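Local coordinates for GST N-terminal domain-containing protein (Pseudomonas syringae pv. tomato, PDB 3IC8) that is of unknown function but has a glutathione S-transferase-like fold, consistent with a role in binding glutathione or a related thiol, at residues S2-F14 with Y50-I62. Sequence-based numbering, arbitrary orientation.
Sequences SELILHHYPTSLF and YRKTPVLQIGADI
The imidazole of His7 and the carboxamide of Gln57 meet diagonally across two antiparallel strands, 4-8 and 55-58. His7 NE2 donates to Gln57 OE1 over 2.8 Å, nearly straight at 165°; the acceptor lies in the ring plane, whereas the donor is tilted 25° from the plane of the amide carbonyl. Gln57 reaches this position with CG anti to its backbone N (chi1 171°) and the chain extended beyond it. Its NE2 gives a straight bond to Gly59 O at 3.0 Å and also bonds Ala231 O, so both ends of the amide are held and its flip is fixed. Ile5 lies alongside Gln57, with Ile5 CD1 3.6 Å from Gln57 OE1, and Leu46 of helix 41-47 packs on His7 and Gln57 on this same face. Paired backbone bonds join Ile5 to Gln57 and His7 to Val55. The strands belong to the thioredoxin-like N-terminal domain of the glutathione S-transferase fold, where the cis-Pro54 that precedes strand 55-58 is a hallmark beside the glutathione site of relatives. Here Pro54 CB packs 3.9 Å from Leu6 CD1, and Pro54 CA directs a CH...O contact to His7 O. Leu6 and Leu56 turn to the other face, against Met69 of helix 66-76. At the N-terminal end of strand 4-8, Leu4 and Ile58 run side by side, their CD1 atoms 3.8 Å apart. Beyond them, one water accepts from Ser2 N and Gly59 N and donates to Glu3 O at 2.7 Å, linking the N-terminal end to the type II' turn Ile58-Asp61.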
ATOM      1  N   SER A   2      21.507  -3.370 -29.004  1.00 30.19           N
ATOM      2  CA  SER A   2      21.891  -3.721 -27.645  1.00 30.68           C
ATOM      3  C   SER A   2      20.756  -3.578 -26.630  1.00 30.12           C
ATOM      4  O   SER A   2      20.732  -4.239 -25.619  1.00 30.10           O
ATOM      5  CB  SER A   2      23.086  -2.879 -27.220  1.00 30.84           C
ATOM      6  OG  SER A   2      23.445  -3.137 -25.881  1.00 32.44           O
ATOM      7  N   GLU A   3      19.838  -2.674 -26.899  1.00 29.72           N
ATOM      8  CA  GLU A   3      18.699  -2.442 -26.032  1.00 29.58           C
ATOM      9  C   GLU A   3      17.688  -3.545 -26.125  1.00 28.11           C
ATOM     10  O   GLU A   3      17.562  -4.154 -27.142  1.00 27.98           O
ATOM     11  CB  GLU A   3      18.018  -1.138 -26.399  1.00 29.90           C
ATOM     12  CG  GLU A   3      18.720   0.092 -25.965  1.00 32.75           C
ATOM     13  CD  GLU A   3      18.385   1.254 -26.824  1.00 37.04           C
ATOM     14  OE1 GLU A   3      18.407   1.112 -28.049  1.00 38.90           O
ATOM     15  OE2 GLU A   3      18.087   2.316 -26.284  1.00 38.93           O
ATOM     16  N   LEU A   4      16.948  -3.776 -25.066  1.00 26.98           N
ATOM     17  CA  LEU A   4      15.819  -4.659 -25.152  1.00 26.65           C
ATOM     18  C   LEU A   4      14.710  -3.906 -25.810  1.00 26.15           C
ATOM     19  O   LEU A   4      14.422  -2.815 -25.435  1.00 26.05           O
ATOM     20  CB  LEU A   4      15.352  -5.048 -23.778  1.00 26.55           C
ATOM     21  CG  LEU A   4      15.890  -6.277 -23.096  1.00 27.08           C
ATOM     22  CD1 LEU A   4      17.266  -6.592 -23.512  1.00 24.94           C
ATOM     23  CD2 LEU A   4      15.821  -6.067 -21.645  1.00 26.77           C
ATOM     24  N   ILE A   5      14.095  -4.498 -26.809  1.00 25.57           N
ATOM     25  CA  ILE A   5      12.991  -3.852 -27.462  1.00 25.28           C
ATOM     26  C   ILE A   5      11.747  -4.695 -27.405  1.00 24.97           C
ATOM     27  O   ILE A   5      11.746  -5.813 -27.792  1.00 24.61           O
ATOM     28  CB  ILE A   5      13.334  -3.543 -28.913  1.00 25.03           C
ATOM     29  CG1 ILE A   5      14.524  -2.603 -28.980  1.00 24.51           C
ATOM     30  CG2 ILE A   5      12.205  -2.919 -29.571  1.00 24.73           C
ATOM     31  CD1 ILE A   5      15.012  -2.348 -30.346  1.00 22.73           C
ATOM     32  N   LEU A   6      10.673  -4.140 -26.903  1.00 24.73           N
ATOM     33  CA  LEU A   6       9.424  -4.848 -26.923  1.00 25.03           C
ATOM     34  C   LEU A   6       8.453  -4.247 -27.933  1.00 24.77           C
ATOM     35  O   LEU A   6       8.174  -3.083 -27.922  1.00 24.87           O
ATOM     36  CB  LEU A   6       8.809  -4.870 -25.541  1.00 25.18           C
ATOM     37  CG  LEU A   6       7.626  -5.791 -25.343  1.00 25.11           C
ATOM     38  CD1 LEU A   6       8.108  -7.195 -25.319  1.00 24.95           C
ATOM     39  CD2 LEU A   6       6.909  -5.465 -24.103  1.00 22.91           C
ATOM     40  N   HIS A   7       7.959  -5.084 -28.819  1.00 24.24           N
ATOM     41  CA  HIS A   7       6.952  -4.708 -29.772  1.00 23.84           C
ATOM     42  C   HIS A   7       5.630  -5.216 -29.239  1.00 23.87           C
ATOM     43  O   HIS A   7       5.430  -6.394 -29.109  1.00 23.57           O
ATOM     44  CB  HIS A   7       7.230  -5.395 -31.093  1.00 23.51           C
ATOM     45  CG  HIS A   7       8.489  -4.958 -31.756  1.00 23.88           C
ATOM     46  ND1 HIS A   7       8.500  -4.073 -32.798  1.00 22.75           N
ATOM     47  CD2 HIS A   7       9.776  -5.296 -31.541  1.00 21.25           C
ATOM     48  CE1 HIS A   7       9.735  -3.872 -33.190  1.00 21.64           C
ATOM     49  NE2 HIS A   7      10.528  -4.599 -32.442  1.00 21.82           N
ATOM     50  N   HIS A   8       4.728  -4.316 -28.911  1.00 23.33           N
ATOM     51  CA  HIS A   8       3.485  -4.702 -28.291  1.00 23.68           C
ATOM     52  C   HIS A   8       2.375  -3.713 -28.476  1.00 23.38           C
ATOM     53  O   HIS A   8       2.578  -2.643 -28.949  1.00 23.33           O
ATOM     54  CB  HIS A   8       3.683  -4.964 -26.820  1.00 23.00           C
ATOM     55  CG  HIS A   8       3.932  -3.740 -26.021  1.00 23.82           C
ATOM     56  ND1 HIS A   8       4.943  -2.867 -26.310  1.00 25.56           N
ATOM     57  CD2 HIS A   8       3.318  -3.252 -24.930  1.00 22.59           C
ATOM     58  CE1 HIS A   8       4.927  -1.881 -25.446  1.00 25.26           C
ATOM     59  NE2 HIS A   8       3.958  -2.100 -24.591  1.00 23.32           N
ATOM     60  N   TYR A   9       1.186  -4.095 -28.084  1.00 23.38           N
ATOM     61  CA  TYR A   9       0.111  -3.165 -28.108  1.00 23.13           C
ATOM     62  C   TYR A   9      -0.128  -2.827 -26.679  1.00 23.67           C
ATOM     63  O   TYR A   9      -0.506  -3.640 -25.904  1.00 23.87           O
ATOM     64  CB  TYR A   9      -1.103  -3.802 -28.749  1.00 23.00           C
ATOM     65  CG  TYR A   9      -2.189  -2.849 -29.129  1.00 22.26           C
ATOM     66  CD1 TYR A   9      -2.076  -2.025 -30.218  1.00 20.10           C
ATOM     67  CD2 TYR A   9      -3.334  -2.781 -28.396  1.00 22.34           C
ATOM     68  CE1 TYR A   9      -3.055  -1.175 -30.539  1.00 19.49           C
ATOM     69  CE2 TYR A   9      -4.306  -1.937 -28.717  1.00 21.73           C
ATOM     70  CZ  TYR A   9      -4.169  -1.138 -29.782  1.00 20.96           C
ATOM     71  OH  TYR A   9      -5.167  -0.304 -30.074  1.00 22.49           O
ATOM     72  N   PRO A  10       0.097  -1.581 -26.357  1.00 24.09           N
ATOM     73  CA  PRO A  10       0.196  -1.100 -24.992  1.00 24.48           C
ATOM     74  C   PRO A  10      -1.046  -1.238 -24.140  1.00 24.46           C
ATOM     75  O   PRO A  10      -0.930  -1.427 -22.970  1.00 24.69           O
ATOM     76  CB  PRO A  10       0.567   0.341 -25.189  1.00 24.67           C
ATOM     77  CG  PRO A  10       1.308   0.327 -26.394  1.00 24.96           C
ATOM     78  CD  PRO A  10       0.665  -0.617 -27.287  1.00 23.92           C
ATOM     79  N   THR A  11      -2.212  -1.119 -24.725  1.00 24.08           N
ATOM     80  CA  THR A  11      -3.425  -1.221 -23.971  1.00 23.57           C
ATOM     81  C   THR A  11      -4.002  -2.619 -23.955  1.00 23.79           C
ATOM     82  O   THR A  11      -5.031  -2.835 -23.399  1.00 23.75           O
ATOM     83  CB  THR A  11      -4.459  -0.240 -24.464  1.00 23.74           C
ATOM     84  OG1 THR A  11      -4.579  -0.348 -25.869  1.00 22.86           O
ATOM     85  CG2 THR A  11      -4.046   1.127 -24.141  1.00 22.12           C
ATOM     86  N   SER A  12      -3.322  -3.559 -24.568  1.00 23.71           N
ATOM     87  CA  SER A  12      -3.820  -4.907 -24.631  1.00 24.02           C
ATOM     88  C   SER A  12      -3.580  -5.665 -23.349  1.00 23.40           C
ATOM     89  O   SER A  12      -2.502  -5.746 -22.859  1.00 23.36           O
ATOM     90  CB  SER A  12      -3.203  -5.636 -25.804  1.00 23.95           C
ATOM     91  OG  SER A  12      -3.558  -6.983 -25.804  1.00 26.43           O
ATOM     92  N   LEU A  13      -4.641  -6.231 -22.830  1.00 23.52           N
ATOM     93  CA  LEU A  13      -4.631  -7.078 -21.670  1.00 23.46           C
ATOM     94  C   LEU A  13      -3.818  -8.294 -21.938  1.00 23.25           C
ATOM     95  O   LEU A  13      -3.243  -8.850 -21.063  1.00 23.88           O
ATOM     96  CB  LEU A  13      -6.032  -7.497 -21.315  1.00 23.34           C
ATOM     97  CG  LEU A  13      -7.025  -6.434 -20.913  1.00 23.47           C
ATOM     98  CD1 LEU A  13      -8.363  -7.006 -21.012  1.00 23.53           C
ATOM     99  CD2 LEU A  13      -6.767  -6.029 -19.531  1.00 24.54           C
ATOM    100  N   PHE A  14      -3.804  -8.703 -23.181  1.00 23.29           N
ATOM    101  CA  PHE A  14      -3.079  -9.864 -23.618  1.00 23.31           C
ATOM    102  C   PHE A  14      -1.572  -9.731 -23.535  1.00 23.74           C
ATOM    103  O   PHE A  14      -0.879 -10.702 -23.427  1.00 23.95           O
ATOM    104  CB  PHE A  14      -3.557 -10.313 -24.985  1.00 22.72           C
ATOM    105  CG  PHE A  14      -4.933 -10.887 -24.980  1.00 25.37           C
ATOM    106  CD1 PHE A  14      -5.140 -12.218 -24.865  1.00 25.41           C
ATOM    107  CD2 PHE A  14      -6.022 -10.079 -25.082  1.00 26.64           C
ATOM    108  CE1 PHE A  14      -6.377 -12.706 -24.850  1.00 26.34           C
ATOM    109  CE2 PHE A  14      -7.250 -10.583 -25.067  1.00 25.98           C
ATOM    110  CZ  PHE A  14      -7.431 -11.885 -24.955  1.00 26.49           C
ATOM    111  N   TYR A  50       5.520 -13.731 -38.663  1.00 20.22           N
ATOM    112  CA  TYR A  50       4.897 -14.120 -37.434  1.00 20.21           C
ATOM    113  C   TYR A  50       4.336 -12.853 -36.854  1.00 20.65           C
ATOM    114  O   TYR A  50       5.010 -11.861 -36.773  1.00 20.23           O
ATOM    115  CB  TYR A  50       5.934 -14.697 -36.497  1.00 20.11           C
ATOM    116  CG  TYR A  50       5.403 -15.147 -35.170  1.00 20.63           C
ATOM    117  CD1 TYR A  50       4.780 -16.354 -35.036  1.00 19.67           C
ATOM    118  CD2 TYR A  50       5.546 -14.371 -34.053  1.00 21.60           C
ATOM    119  CE1 TYR A  50       4.308 -16.765 -33.862  1.00 20.80           C
ATOM    120  CE2 TYR A  50       5.080 -14.781 -32.865  1.00 23.15           C
ATOM    121  CZ  TYR A  50       4.458 -15.987 -32.768  1.00 23.07           C
ATOM    122  OH  TYR A  50       3.974 -16.397 -31.561  1.00 23.39           O
ATOM    123  N   ARG A  51       3.080 -12.871 -36.471  1.00 21.04           N
ATOM    124  CA  ARG A  51       2.481 -11.671 -35.958  1.00 21.99           C
ATOM    125  C   ARG A  51       1.880 -11.733 -34.588  1.00 22.16           C
ATOM    126  O   ARG A  51       1.115 -10.882 -34.244  1.00 22.49           O
ATOM    127  CB  ARG A  51       1.489 -11.102 -36.943  1.00 22.14           C
ATOM    128  CG  ARG A  51       2.136 -10.628 -38.182  1.00 24.11           C
ATOM    129  CD  ARG A  51       1.217  -9.807 -38.971  1.00 26.69           C
ATOM    130  NE  ARG A  51       0.171 -10.602 -39.566  1.00 28.70           N
ATOM    131  CZ  ARG A  51       0.250 -11.150 -40.760  1.00 29.46           C
ATOM    132  NH1 ARG A  51       1.326 -11.001 -41.498  1.00 29.37           N
ATOM    133  NH2 ARG A  51      -0.761 -11.847 -41.207  1.00 29.22           N
ATOM    134  N   LYS A  52       2.207 -12.727 -33.802  1.00 22.35           N
ATOM    135  CA  LYS A  52       1.690 -12.747 -32.466  1.00 22.92           C
ATOM    136  C   LYS A  52       2.673 -12.058 -31.550  1.00 22.89           C
ATOM    137  O   LYS A  52       3.826 -12.374 -31.528  1.00 23.82           O
ATOM    138  CB  LYS A  52       1.438 -14.163 -32.015  1.00 22.94           C
ATOM    139  CG  LYS A  52       0.386 -14.258 -30.983  1.00 25.22           C
ATOM    140  CD  LYS A  52       0.958 -14.695 -29.658  1.00 28.91           C
ATOM    141  CE  LYS A  52       0.516 -16.081 -29.315  1.00 29.64           C
ATOM    142  NZ  LYS A  52      -0.492 -16.082 -28.243  1.00 30.55           N
ATOM    143  N   THR A  53       2.195 -11.100 -30.799  1.00 22.15           N
ATOM    144  CA  THR A  53       3.036 -10.260 -30.015  1.00 21.75           C
ATOM    145  C   THR A  53       2.493 -10.413 -28.641  1.00 21.53           C
ATOM    146  O   THR A  53       1.431 -10.912 -28.495  1.00 21.74           O
ATOM    147  CB  THR A  53       2.925  -8.841 -30.467  1.00 21.88           C
ATOM    148  OG1 THR A  53       1.561  -8.472 -30.514  1.00 20.12           O
ATOM    149  CG2 THR A  53       3.470  -8.709 -31.826  1.00 22.34           C
ATOM    150  N   PRO A  54       3.234 -10.054 -27.619  1.00 21.06           N
ATOM    151  CA  PRO A  54       4.461  -9.295 -27.732  1.00 20.79           C
ATOM    152  C   PRO A  54       5.669 -10.025 -28.265  1.00 20.48           C
ATOM    153  O   PRO A  54       5.774 -11.207 -28.143  1.00 21.02           O
ATOM    154  CB  PRO A  54       4.699  -8.865 -26.308  1.00 20.31           C
ATOM    155  CG  PRO A  54       3.446  -8.914 -25.702  1.00 20.91           C
ATOM    156  CD  PRO A  54       2.768 -10.064 -26.245  1.00 21.05           C
ATOM    157  N   VAL A  55       6.573  -9.270 -28.854  1.00 20.33           N
ATOM    158  CA  VAL A  55       7.765  -9.790 -29.465  1.00 20.07           C
ATOM    159  C   VAL A  55       8.983  -9.061 -28.953  1.00 20.09           C
ATOM    160  O   VAL A  55       8.957  -7.888 -28.751  1.00 19.57           O
ATOM    161  CB  VAL A  55       7.662  -9.702 -30.968  1.00 20.15           C
ATOM    162  CG1 VAL A  55       8.986  -9.701 -31.600  1.00 20.81           C
ATOM    163  CG2 VAL A  55       6.879 -10.830 -31.478  1.00 20.39           C
ATOM    164  N   LEU A  56      10.056  -9.789 -28.733  1.00 20.76           N
ATOM    165  CA  LEU A  56      11.264  -9.212 -28.184  1.00 21.71           C
ATOM    166  C   LEU A  56      12.390  -9.029 -29.198  1.00 21.91           C
ATOM    167  O   LEU A  56      12.815  -9.950 -29.833  1.00 21.19           O
ATOM    168  CB  LEU A  56      11.746 -10.068 -27.042  1.00 21.74           C
ATOM    169  CG  LEU A  56      12.569  -9.504 -25.903  1.00 22.81           C
ATOM    170  CD1 LEU A  56      13.717 -10.368 -25.621  1.00 20.10           C
ATOM    171  CD2 LEU A  56      13.011  -8.131 -26.138  1.00 22.06           C
ATOM    172  N   GLN A  57      12.862  -7.804 -29.339  1.00 22.43           N
ATOM    173  CA  GLN A  57      13.962  -7.533 -30.227  1.00 22.79           C
ATOM    174  C   GLN A  57      15.188  -7.080 -29.485  1.00 23.49           C
ATOM    175  O   GLN A  57      15.135  -6.170 -28.704  1.00 24.03           O
ATOM    176  CB  GLN A  57      13.584  -6.472 -31.247  1.00 22.37           C
ATOM    177  CG  GLN A  57      14.724  -5.979 -32.059  1.00 21.01           C
ATOM    178  CD  GLN A  57      14.351  -4.882 -33.014  1.00 23.73           C
ATOM    179  OE1 GLN A  57      13.321  -4.279 -32.897  1.00 22.77           O
ATOM    180  NE2 GLN A  57      15.194  -4.634 -33.967  1.00 22.41           N
ATOM    181  N   ILE A  58      16.294  -7.742 -29.758  1.00 23.78           N
ATOM    182  CA  ILE A  58      17.597  -7.265 -29.399  1.00 23.83           C
ATOM    183  C   ILE A  58      18.480  -7.261 -30.628  1.00 24.07           C
ATOM    184  O   ILE A  58      18.909  -8.285 -31.084  1.00 24.65           O
ATOM    185  CB  ILE A  58      18.174  -8.158 -28.349  1.00 23.62           C
ATOM    186  CG1 ILE A  58      17.265  -8.138 -27.148  1.00 23.10           C
ATOM    187  CG2 ILE A  58      19.486  -7.686 -27.945  1.00 23.96           C
ATOM    188  CD1 ILE A  58      17.425  -9.252 -26.280  1.00 20.36           C
ATOM    189  N   GLY A  59      18.733  -6.083 -31.169  1.00 24.06           N
ATOM    190  CA  GLY A  59      19.469  -5.958 -32.401  1.00 23.48           C
ATOM    191  C   GLY A  59      18.817  -6.597 -33.593  1.00 23.18           C
ATOM    192  O   GLY A  59      17.740  -6.268 -33.972  1.00 22.57           O
ATOM    193  N   ALA A  60      19.521  -7.537 -34.175  1.00 23.20           N
ATOM    194  CA  ALA A  60      19.043  -8.295 -35.295  1.00 23.66           C
ATOM    195  C   ALA A  60      18.588  -9.668 -34.856  1.00 23.62           C
ATOM    196  O   ALA A  60      18.502 -10.549 -35.648  1.00 23.87           O
ATOM    197  CB  ALA A  60      20.088  -8.390 -36.354  1.00 23.23           C
ATOM    198  N   ASP A  61      18.303  -9.830 -33.578  1.00 24.15           N
ATOM    199  CA  ASP A  61      17.719 -11.050 -33.070  1.00 24.76           C
ATOM    200  C   ASP A  61      16.302 -10.788 -32.617  1.00 25.06           C
ATOM    201  O   ASP A  61      16.045  -9.904 -31.846  1.00 25.47           O
ATOM    202  CB  ASP A  61      18.527 -11.614 -31.916  1.00 24.67           C
ATOM    203  CG  ASP A  61      19.838 -12.181 -32.347  1.00 25.78           C
ATOM    204  OD1 ASP A  61      19.868 -13.264 -32.904  1.00 25.09           O
ATOM    205  OD2 ASP A  61      20.847 -11.546 -32.105  1.00 25.57           O
ATOM    206  N   ILE A  62      15.389 -11.578 -33.137  1.00 24.96           N
ATOM    207  CA  ILE A  62      13.997 -11.428 -32.871  1.00 24.89           C
ATOM    208  C   ILE A  62      13.509 -12.646 -32.143  1.00 25.15           C
ATOM    209  O   ILE A  62      13.738 -13.736 -32.570  1.00 25.44           O
ATOM    210  CB  ILE A  62      13.245 -11.219 -34.171  1.00 25.25           C
ATOM    211  CG1 ILE A  62      13.420  -9.785 -34.617  1.00 26.32           C
ATOM    212  CG2 ILE A  62      11.797 -11.410 -33.986  1.00 23.85           C
ATOM    213  CD1 ILE A  62      14.466  -9.590 -35.581  1.00 27.93           C
TER
HETATM  214  O   HOH W   1      18.482  -3.719 -29.677  1.00 29.34           O